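Aryl acylamidase (bacterium CSBL00001, PDB 4YJ6) probably hydrolyses the amide bond of N-acylated aryl amines, as a bacterial aryl acylamidase of the amidase signature enzyme family. Local coordinates at residues D393-P404 and I451-G462; L275-Q283 and I424-L435. All coordinates share one frame; numbering follows the deposited sequence.

Contact 1 (D393-P404 and I451-G462)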
loop_
_atom_site.group_PDB
_atom_site.type_symbol
_atom_site.label_atom_id
_atom_site.label_comp_id
_atom_site.label_asym_id
_atom_site.label_seq_id
_atom_site.Cartn_x
_atom_site.Cartn_y
_atom_site.Cartn_z
ATOM N N ASP A 393 -16.582 -16.826 -5.553
ATOM C CA ASP A 393 -15.486 -16.383 -6.397
ATOM C C ASP A 393 -14.778 -15.133 -5.865
ATOM O O ASP A 393 -13.630 -14.911 -6.183
ATOM C CB ASP A 393 -16.013 -16.100 -7.819
ATOM C CG ASP A 393 -16.682 -17.314 -8.438
ATOM O OD1 ASP A 393 -16.032 -18.380 -8.503
ATOM O OD2 ASP A 393 -17.859 -17.231 -8.832
ATOM N N LEU A 394 -15.458 -14.319 -5.071
ATOM C CA LEU A 394 -14.920 -13.045 -4.611
ATOM C C LEU A 394 -15.555 -12.739 -3.278
ATOM O O LEU A 394 -16.651 -13.211 -3.017
ATOM C CB LEU A 394 -15.288 -11.903 -5.564
ATOM C CG LEU A 394 -14.621 -11.853 -6.934
ATOM C CD1 LEU A 394 -15.421 -10.889 -7.839
ATOM C CD2 LEU A 394 -13.127 -11.425 -6.857
ATOM N N LEU A 395 -14.879 -11.933 -2.464
ATOM C CA LEU A 395 -15.461 -11.445 -1.219
ATOM C C LEU A 395 -15.298 -9.933 -1.214
ATOM O O LEU A 395 -14.216 -9.425 -1.512
ATOM C CB LEU A 395 -14.739 -12.045 -0.020
ATOM C CG LEU A 395 -15.114 -11.530 1.366
ATOM C CD1 LEU A 395 -16.583 -11.804 1.608
ATOM C CD2 LEU A 395 -14.224 -12.217 2.408
ATOM N N LEU A 396 -16.369 -9.223 -0.898
ATOM C CA LEU A 396 -16.342 -7.762 -0.769
ATOM C C LEU A 396 -16.482 -7.374 0.690
ATOM O O LEU A 396 -17.250 -7.988 1.426
ATOM C CB LEU A 396 -17.511 -7.123 -1.527
ATOM C CG LEU A 396 -17.635 -7.514 -2.984
ATOM C CD1 LEU A 396 -18.916 -6.892 -3.559
ATOM C CD2 LEU A 396 -16.376 -7.044 -3.725
ATOM N N ALA A 397 -15.812 -6.301 1.076
ATOM C CA ALA A 397 -15.909 -5.762 2.438
ATOM C C ALA A 397 -15.499 -4.305 2.362
ATOM O O ALA A 397 -14.935 -3.892 1.366
ATOM C CB ALA A 397 -14.970 -6.558 3.409
ATOM N N PRO A 398 -15.784 -3.502 3.400
ATOM C CA PRO A 398 -15.166 -2.176 3.425
ATOM C C PRO A 398 -13.671 -2.370 3.642
ATOM O O PRO A 398 -13.279 -3.262 4.390
ATOM C CB PRO A 398 -15.776 -1.485 4.670
ATOM C CG PRO A 398 -16.951 -2.406 5.114
ATOM C CD PRO A 398 -16.541 -3.801 4.634
ATOM N N THR A 399 -12.837 -1.540 3.030
ATOM C CA THR A 399 -11.396 -1.657 3.293
ATOM C C THR A 399 -11.091 -1.377 4.761
ATOM O O THR A 399 -10.288 -2.075 5.368
ATOM C CB THR A 399 -10.634 -0.660 2.412
ATOM O OG1 THR A 399 -11.065 -0.869 1.067
ATOM C CG2 THR A 399 -9.092 -0.832 2.527
ATOM N N LEU A 400 -11.748 -0.342 5.313
ATOM C CA LEU A 400 -11.442 0.158 6.634
ATOM C C LEU A 400 -12.709 0.388 7.449
ATOM O O LEU A 400 -13.782 0.595 6.888
ATOM C CB LEU A 400 -10.744 1.513 6.549
ATOM C CG LEU A 400 -9.483 1.496 5.698
ATOM C CD1 LEU A 400 -8.953 2.917 5.559
ATOM C CD2 LEU A 400 -8.469 0.588 6.393
ATOM N N ALA A 401 -12.545 0.386 8.767
ATOM C CA ALA A 401 -13.700 0.536 9.679
ATOM C C ALA A 401 -14.059 1.998 9.962
ATOM O O ALA A 401 -15.094 2.248 10.602
ATOM C CB ALA A 401 -13.402 -0.154 10.979
ATOM N N CYS A 402 -13.216 2.940 9.544
ATOM C CA CYS A 402 -13.467 4.362 9.837
ATOM C C CYS A 402 -12.918 5.282 8.754
ATOM O O CYS A 402 -12.090 4.883 7.923
ATOM C CB CYS A 402 -12.856 4.757 11.187
ATOM S SG CYS A 402 -11.033 4.526 11.290
HETATM N N MSE A 403 -13.388 6.525 8.793
HETATM C CA MSE A 403 -12.940 7.577 7.892
HETATM C C MSE A 403 -11.613 8.183 8.331
HETATM O O MSE A 403 -11.138 7.940 9.441
HETATM C CB MSE A 403 -14.008 8.690 7.865
HETATM C CG MSE A 403 -15.389 8.206 7.462
HETATM SE SE MSE A 403 -15.422 7.433 5.675
HETATM C CE MSE A 403 -14.870 8.969 4.602
ATOM N N PRO A 404 -10.997 8.979 7.446
ATOM C CA PRO A 404 -9.735 9.618 7.808
ATOM C C PRO A 404 -9.818 10.405 9.115
ATOM O O PRO A 404 -10.884 10.973 9.443
ATOM C CB PRO A 404 -9.479 10.568 6.626
ATOM C CG PRO A 404 -10.073 9.887 5.460
ATOM C CD PRO A 404 -11.359 9.239 6.037
ATOM N N ILE A 451 -17.766 10.252 1.652
ATOM C CA ILE A 451 -18.654 10.466 2.789
ATOM C C ILE A 451 -18.210 11.771 3.396
ATOM O O ILE A 451 -17.063 11.917 3.840
ATOM C CB ILE A 451 -18.565 9.293 3.797
ATOM C CG1 ILE A 451 -19.087 8.018 3.105
ATOM C CG2 ILE A 451 -19.372 9.597 5.095
ATOM C CD1 ILE A 451 -18.809 6.707 3.845
ATOM N N ASP A 452 -19.110 12.754 3.374
ATOM C CA ASP A 452 -18.771 14.090 3.876
ATOM C C ASP A 452 -17.447 14.602 3.281
ATOM O O ASP A 452 -16.616 15.167 3.985
ATOM C CB ASP A 452 -18.686 14.064 5.396
ATOM C CG ASP A 452 -18.797 15.464 6.024
ATOM O OD1 ASP A 452 -19.272 16.395 5.332
ATOM O OD2 ASP A 452 -18.415 15.626 7.212
ATOM N N GLY A 453 -17.271 14.394 1.983
ATOM C CA GLY A 453 -16.159 14.969 1.250
ATOM C C GLY A 453 -14.863 14.154 1.315
ATOM O O GLY A 453 -13.877 14.529 0.691
ATOM N N LEU A 454 -14.867 13.045 2.059
ATOM C CA LEU A 454 -13.649 12.247 2.243
ATOM C C LEU A 454 -13.825 10.835 1.642
ATOM O O LEU A 454 -14.910 10.257 1.641
ATOM C CB LEU A 454 -13.289 12.137 3.719
ATOM C CG LEU A 454 -12.874 13.423 4.435
ATOM C CD1 LEU A 454 -12.530 13.087 5.874
ATOM C CD2 LEU A 454 -11.696 14.067 3.686
ATOM N N PRO A 455 -12.739 10.282 1.096
ATOM C CA PRO A 455 -12.915 9.005 0.410
ATOM C C PRO A 455 -13.077 7.824 1.347
ATOM O O PRO A 455 -12.551 7.825 2.464
ATOM C CB PRO A 455 -11.579 8.833 -0.361
ATOM C CG PRO A 455 -11.051 10.268 -0.524
ATOM C CD PRO A 455 -11.441 10.921 0.789
ATOM N N ALA A 456 -13.750 6.800 0.854
ATOM C CA ALA A 456 -13.807 5.501 1.539
ATOM C C ALA A 456 -13.620 4.405 0.507
ATOM O O ALA A 456 -14.111 4.510 -0.616
ATOM C CB ALA A 456 -15.189 5.290 2.253
ATOM N N GLY A 457 -12.977 3.308 0.910
ATOM C CA GLY A 457 -12.744 2.223 -0.015
ATOM C C GLY A 457 -13.512 0.940 0.238
ATOM O O GLY A 457 -13.936 0.639 1.367
HETATM N N MSE A 458 -13.701 0.182 -0.839
HETATM C CA MSE A 458 -14.198 -1.183 -0.720
HETATM C C MSE A 458 -13.095 -2.173 -1.083
HETATM O O MSE A 458 -12.373 -1.963 -2.051
HETATM C CB MSE A 458 -15.355 -1.392 -1.680
HETATM C CG MSE A 458 -15.655 -2.848 -1.842
HETATM SE SE MSE A 458 -17.336 -2.949 -2.837
HETATM C CE MSE A 458 -16.649 -2.532 -4.558
ATOM N N LEU A 459 -12.938 -3.224 -0.276
ATOM C CA LEU A 459 -11.903 -4.226 -0.556
ATOM C C LEU A 459 -12.518 -5.354 -1.357
ATOM O O LEU A 459 -13.581 -5.869 -1.013
ATOM C CB LEU A 459 -11.367 -4.792 0.761
ATOM C CG LEU A 459 -10.062 -5.597 0.579
ATOM C CD1 LEU A 459 -8.940 -4.614 0.165
ATOM C CD2 LEU A 459 -9.682 -6.299 1.885
ATOM N N ILE A 460 -11.862 -5.706 -2.456
ATOM C CA ILE A 460 -12.220 -6.874 -3.228
ATOM C C ILE A 460 -11.169 -7.941 -2.966
ATOM O O ILE A 460 -9.981 -7.712 -3.233
ATOM C CB ILE A 460 -12.204 -6.517 -4.732
ATOM C CG1 ILE A 460 -13.195 -5.371 -5.016
ATOM C CG2 ILE A 460 -12.463 -7.774 -5.626
ATOM C CD1 ILE A 460 -13.245 -4.931 -6.506
ATOM N N ILE A 461 -11.590 -9.088 -2.438
ATOM C CA ILE A 461 -10.648 -10.162 -2.122
ATOM C C ILE A 461 -10.872 -11.344 -3.066
ATOM O O ILE A 461 -12.036 -11.761 -3.281
ATOM C CB ILE A 461 -10.854 -10.646 -0.652
ATOM C CG1 ILE A 461 -10.807 -9.461 0.336
ATOM C CG2 ILE A 461 -9.793 -11.728 -0.294
ATOM C CD1 ILE A 461 -11.059 -9.884 1.853
ATOM N N GLY A 462 -9.785 -11.902 -3.624
ATOM C CA GLY A 462 -9.903 -13.118 -4.411
ATOM C C GLY A 462 -9.400 -14.331 -3.674
ATOM O O GLY A 462 -8.795 -14.223 -2.601
HETATM O O HOH W 1 -13.783 1.462 4.009
#
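Gly457 O is gripped twice: Thr399 N donates to it at 3.0 Å, almost straight at 173° but from above the carbonyl plane, and water 1 donates to it at 2.8 Å. The same water accepts from Leu400 N, tying the chain to Gly457 just where segment 393-404 leaves the strand. Thr399 OG1 has its partner elsewhere, in Ser445 OG on the strand 443-451. Before this exit the strands 394-398 and 454-462 run antiparallel, with Leu395 facing Ile461 and Ala397 facing Leu459 as hydrogen-bonded pairs; the tightest rung is Leu459 N to Ala397 O, 2.7 Å. On one face Leu396 CD2 lies 3.8 Å alongside Ile460 CG1, while Leu395 CD2 meets Ile461 CD1 at 4.0 Å on the other. Farther on, the selenomethionine Met403 folds back through chi2 and chi3, both -61°, and presses CE against the turn 451-454, 3.6 Å from Leu454 CB; its SE rests on Ala456 CB. Helix 284-299 lies against Leu396, Pro398 and Ala456. The ladder joins two inner strands of the mixed central sheet of the amidase signature fold, where 454-462 also forms a type I' hairpin with 443-451.

Contact 2 (L275-Q283 and I424-L435)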
loop_
_atom_site.group_PDB
_atom_site.type_symbol
_atom_site.label_atom_id
_atom_site.label_comp_id
_atom_site.label_asym_id
_atom_site.label_seq_id
_atom_site.Cartn_x
_atom_site.Cartn_y
_atom_site.Cartn_z
ATOM N N LEU A 275 -20.087 -6.625 5.820
ATOM C CA LEU A 275 -19.856 -5.227 6.161
ATOM C C LEU A 275 -18.900 -5.026 7.333
ATOM O O LEU A 275 -18.527 -3.904 7.631
ATOM C CB LEU A 275 -21.203 -4.514 6.412
ATOM C CG LEU A 275 -22.135 -4.628 5.199
ATOM C CD1 LEU A 275 -23.499 -4.007 5.534
ATOM C CD2 LEU A 275 -21.534 -3.983 3.934
ATOM N N ASN A 276 -18.484 -6.103 8.005
ATOM C CA ASN A 276 -17.616 -5.963 9.159
ATOM C C ASN A 276 -16.899 -7.252 9.530
ATOM O O ASN A 276 -16.310 -7.341 10.610
ATOM C CB ASN A 276 -18.454 -5.492 10.373
ATOM C CG ASN A 276 -19.601 -6.431 10.690
ATOM O OD1 ASN A 276 -19.723 -7.538 10.148
ATOM N ND2 ASN A 276 -20.524 -5.943 11.544
ATOM N N TYR A 277 -16.887 -8.222 8.600
ATOM C CA TYR A 277 -16.308 -9.549 8.840
ATOM C C TYR A 277 -16.847 -10.197 10.101
ATOM O O TYR A 277 -16.219 -11.106 10.661
ATOM C CB TYR A 277 -14.765 -9.480 8.926
ATOM C CG TYR A 277 -14.052 -8.931 7.703
ATOM C CD1 TYR A 277 -13.661 -9.780 6.646
ATOM C CD2 TYR A 277 -13.712 -7.610 7.612
ATOM C CE1 TYR A 277 -12.943 -9.293 5.528
ATOM C CE2 TYR A 277 -12.966 -7.107 6.497
ATOM C CZ TYR A 277 -12.598 -7.958 5.454
ATOM O OH TYR A 277 -11.877 -7.448 4.366
ATOM N N GLY A 278 -18.041 -9.760 10.516
ATOM C CA GLY A 278 -18.696 -10.308 11.693
ATOM C C GLY A 278 -18.079 -9.958 13.029
ATOM O O GLY A 278 -18.614 -10.362 14.071
ATOM N N VAL A 279 -16.947 -9.253 13.033
ATOM C CA VAL A 279 -16.222 -9.008 14.281
ATOM C C VAL A 279 -15.775 -7.560 14.501
ATOM O O VAL A 279 -15.423 -7.228 15.623
ATOM C CB VAL A 279 -14.944 -9.889 14.415
ATOM C CG1 VAL A 279 -15.328 -11.363 14.483
ATOM C CG2 VAL A 279 -14.016 -9.667 13.231
ATOM N N PHE A 280 -15.761 -6.709 13.464
ATOM C CA PHE A 280 -15.285 -5.318 13.668
ATOM C C PHE A 280 -16.435 -4.337 13.853
ATOM O O PHE A 280 -17.483 -4.490 13.229
ATOM C CB PHE A 280 -14.515 -4.793 12.454
ATOM C CG PHE A 280 -13.225 -5.530 12.161
ATOM C CD1 PHE A 280 -13.224 -6.619 11.283
ATOM C CD2 PHE A 280 -12.034 -5.132 12.752
ATOM C CE1 PHE A 280 -12.043 -7.291 10.991
ATOM C CE2 PHE A 280 -10.829 -5.802 12.483
ATOM C CZ PHE A 280 -10.836 -6.873 11.586
ATOM N N PRO A 281 -16.206 -3.297 14.684
ATOM C CA PRO A 281 -17.135 -2.161 14.707
ATOM C C PRO A 281 -16.855 -1.258 13.517
ATOM O O PRO A 281 -15.711 -0.852 13.359
ATOM C CB PRO A 281 -16.808 -1.479 16.026
ATOM C CG PRO A 281 -15.303 -1.747 16.224
ATOM C CD PRO A 281 -15.120 -3.164 15.667
ATOM N N VAL A 282 -17.845 -0.998 12.669
ATOM C CA VAL A 282 -17.601 -0.233 11.449
ATOM C C VAL A 282 -18.549 0.939 11.397
ATOM O O VAL A 282 -19.755 0.767 11.622
ATOM C CB VAL A 282 -17.833 -1.112 10.197
ATOM C CG1 VAL A 282 -17.667 -0.301 8.901
ATOM C CG2 VAL A 282 -16.854 -2.298 10.253
ATOM N N GLN A 283 -18.030 2.121 11.095
ATOM C CA GLN A 283 -18.902 3.312 11.030
ATOM C C GLN A 283 -20.083 3.060 10.082
ATOM O O GLN A 283 -19.939 2.582 8.942
ATOM C CB GLN A 283 -18.083 4.563 10.631
ATOM C CG GLN A 283 -17.093 4.944 11.702
ATOM C CD GLN A 283 -16.224 6.132 11.329
ATOM O OE1 GLN A 283 -16.099 6.502 10.138
ATOM N NE2 GLN A 283 -15.615 6.740 12.343
ATOM N N ILE A 424 -11.022 -0.137 20.183
ATOM C CA ILE A 424 -10.321 -0.717 19.038
ATOM C C ILE A 424 -8.899 -0.185 19.084
ATOM O O ILE A 424 -8.656 0.959 19.531
ATOM C CB ILE A 424 -11.048 -0.384 17.721
ATOM C CG1 ILE A 424 -10.517 -1.243 16.559
ATOM C CG2 ILE A 424 -10.978 1.111 17.348
ATOM C CD1 ILE A 424 -11.554 -1.328 15.414
ATOM N N ASP A 425 -7.943 -1.019 18.666
ATOM C CA ASP A 425 -6.543 -0.613 18.669
ATOM C C ASP A 425 -6.326 0.557 17.681
ATOM O O ASP A 425 -6.682 0.479 16.497
ATOM C CB ASP A 425 -5.673 -1.806 18.273
ATOM C CG ASP A 425 -4.190 -1.487 18.338
ATOM O OD1 ASP A 425 -3.705 -0.815 17.423
ATOM O OD2 ASP A 425 -3.519 -1.904 19.298
ATOM N N PRO A 426 -5.781 1.671 18.176
ATOM C CA PRO A 426 -5.724 2.866 17.344
ATOM C C PRO A 426 -4.621 2.795 16.291
ATOM O O PRO A 426 -4.663 3.587 15.347
ATOM C CB PRO A 426 -5.410 3.977 18.357
ATOM C CG PRO A 426 -4.656 3.301 19.415
ATOM C CD PRO A 426 -5.283 1.936 19.540
ATOM N N LEU A 427 -3.679 1.872 16.443
ATOM C CA LEU A 427 -2.612 1.732 15.433
ATOM C C LEU A 427 -3.104 0.942 14.234
ATOM O O LEU A 427 -2.878 1.321 13.092
ATOM C CB LEU A 427 -1.391 1.013 16.013
ATOM C CG LEU A 427 -0.815 1.544 17.327
ATOM C CD1 LEU A 427 0.455 0.757 17.654
ATOM C CD2 LEU A 427 -0.518 3.058 17.221
ATOM N N ILE A 428 -3.790 -0.172 14.473
ATOM C CA ILE A 428 -4.077 -1.073 13.369
ATOM C C ILE A 428 -5.461 -1.722 13.474
ATOM O O ILE A 428 -5.904 -2.402 12.555
ATOM C CB ILE A 428 -3.001 -2.191 13.309
ATOM C CG1 ILE A 428 -2.913 -2.842 11.926
ATOM C CG2 ILE A 428 -3.299 -3.277 14.333
ATOM C CD1 ILE A 428 -2.369 -1.892 10.828
ATOM N N GLY A 429 -6.148 -1.545 14.595
ATOM C CA GLY A 429 -7.374 -2.326 14.820
ATOM C C GLY A 429 -8.495 -2.110 13.823
ATOM O O GLY A 429 -9.305 -3.032 13.579
ATOM N N TRP A 430 -8.597 -0.874 13.316
ATOM C CA TRP A 430 -9.629 -0.505 12.347
ATOM C C TRP A 430 -9.183 -0.821 10.895
ATOM O O TRP A 430 -9.934 -0.606 9.935
ATOM C CB TRP A 430 -9.936 1.007 12.495
ATOM C CG TRP A 430 -8.640 1.813 12.579
ATOM C CD1 TRP A 430 -7.892 2.049 13.694
ATOM C CD2 TRP A 430 -7.929 2.415 11.485
ATOM N NE1 TRP A 430 -6.754 2.759 13.361
ATOM C CE2 TRP A 430 -6.774 3.015 12.014
ATOM C CE3 TRP A 430 -8.180 2.528 10.111
ATOM C CZ2 TRP A 430 -5.829 3.690 11.202
ATOM C CZ3 TRP A 430 -7.268 3.205 9.313
ATOM C CH2 TRP A 430 -6.120 3.792 9.864
ATOM N N CYS A 431 -7.955 -1.314 10.736
ATOM C CA CYS A 431 -7.451 -1.645 9.400
ATOM C C CYS A 431 -7.799 -3.104 9.096
ATOM O O CYS A 431 -6.932 -3.989 9.216
ATOM C CB CYS A 431 -5.923 -1.455 9.323
ATOM S SG CYS A 431 -5.400 0.217 9.855
HETATM N N MSE A 432 -9.047 -3.341 8.686
HETATM C CA MSE A 432 -9.587 -4.693 8.524
HETATM C C MSE A 432 -8.855 -5.487 7.458
HETATM O O MSE A 432 -8.938 -6.707 7.429
HETATM C CB MSE A 432 -11.080 -4.590 8.234
HETATM C CG MSE A 432 -11.723 -3.809 9.336
HETATM SE SE MSE A 432 -13.644 -4.025 9.113
HETATM C CE MSE A 432 -13.976 -2.847 7.614
ATOM N N THR A 433 -8.143 -4.751 6.602
ATOM C CA THR A 433 -7.177 -5.309 5.643
ATOM C C THR A 433 -6.208 -6.340 6.228
ATOM O O THR A 433 -5.700 -7.194 5.475
ATOM C CB THR A 433 -6.292 -4.147 5.129
ATOM O OG1 THR A 433 -5.918 -3.301 6.225
ATOM C CG2 THR A 433 -7.110 -3.286 4.181
ATOM N N TYR A 434 -5.898 -6.263 7.531
ATOM C CA TYR A 434 -4.827 -7.135 8.036
ATOM C C TYR A 434 -5.205 -8.616 7.928
ATOM O O TYR A 434 -4.302 -9.477 8.025
ATOM C CB TYR A 434 -4.356 -6.790 9.473
ATOM C CG TYR A 434 -5.372 -6.992 10.597
ATOM C CD1 TYR A 434 -5.800 -8.276 10.967
ATOM C CD2 TYR A 434 -5.842 -5.903 11.326
ATOM C CE1 TYR A 434 -6.722 -8.454 12.009
ATOM C CE2 TYR A 434 -6.752 -6.065 12.358
ATOM C CZ TYR A 434 -7.188 -7.339 12.697
ATOM O OH TYR A 434 -8.094 -7.501 13.739
ATOM N N LEU A 435 -6.489 -8.927 7.748
ATOM C CA LEU A 435 -6.866 -10.347 7.611
ATOM C C LEU A 435 -6.114 -11.020 6.448
ATOM O O LEU A 435 -5.788 -12.196 6.550
ATOM C CB LEU A 435 -8.363 -10.526 7.422
ATOM C CG LEU A 435 -9.197 -10.019 8.590
ATOM C CD1 LEU A 435 -10.705 -10.152 8.233
ATOM C CD2 LEU A 435 -8.869 -10.782 9.855
HETATM O O HOH W 2 -9.007 -8.156 4.910
#
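Met432, a selenomethionine, reaches along both Tyr277 and Phe280 and forms a Met-aromatic contact with each ring, fastening the chain just before the helix 434-439 to the loop that follows strand 270-273. Its CB starts beside Tyr277, 3.6 Å from CE2. CG then lies squarely over the middle of the Phe280 ring, 3.5 Å from the centroid and only 6° off the normal, a CH-pi contact. The next atom, SE, meets the Phe280 ring obliquely, on its CB side, 3.4 Å from Phe280 CD1, and at the same time reaches the edge of the Tyr277 ring in its plane. A bend at chi3, -76°, turns the terminal CE to Val282, where it ends 3.9 Å from CG2. Leu435 adds a second CH-pi contact: its CD1 covers one face of Tyr277, 3.5 Å from the ring centroid, and also touches the rim of Phe280. The far edge of Phe280 is fitted just as closely. CE2 lies 3.3 Å from Gly429 O, which sits near the ring plane, and the edge is turned toward the face of Tyr434 in an offset edge-to-face pair with planes at 65°. With an alanine at Phe280, Met432 CG would probably lose the ring beneath it and the Tyr434 face its edge partner, leaving the selenium-bearing chain freer to turn. Alongside, Pro281 CG packs on Ile424 CD1, extending the apolar seam. Helix 315-339 borders it, with Met318 touching Tyr434. The hydroxyl of Tyr277 is joined to the other segment through water 2, which stands 3.0 Å from Tyr277 OH and donates to Met432 O at 2.9 Å.

Contacts 1 and 2 lie on the same side of the chain's centre, their own centres about 11 Å apart, and their segments alternate in sequence: 275-283, 393-404, 424-435, 451-462. Strand 270-273, which leads into the loop of contact 2, is the parallel neighbour of strand 394-398 in the central sheet, so this loop leaves the sheet from the strand next to the one that contact 1 pairs with 454-462. The two touch directly: Gln283 probably bonds through N to Ala401 O and through OE1 to Met403 N, and the CE of Met432 packs on Pro398 O. Tyr277 also lies against Ala397 and Leu459. Parts of the chain far apart in sequence thus pack into adjoining buried contacts at this end of the sheet.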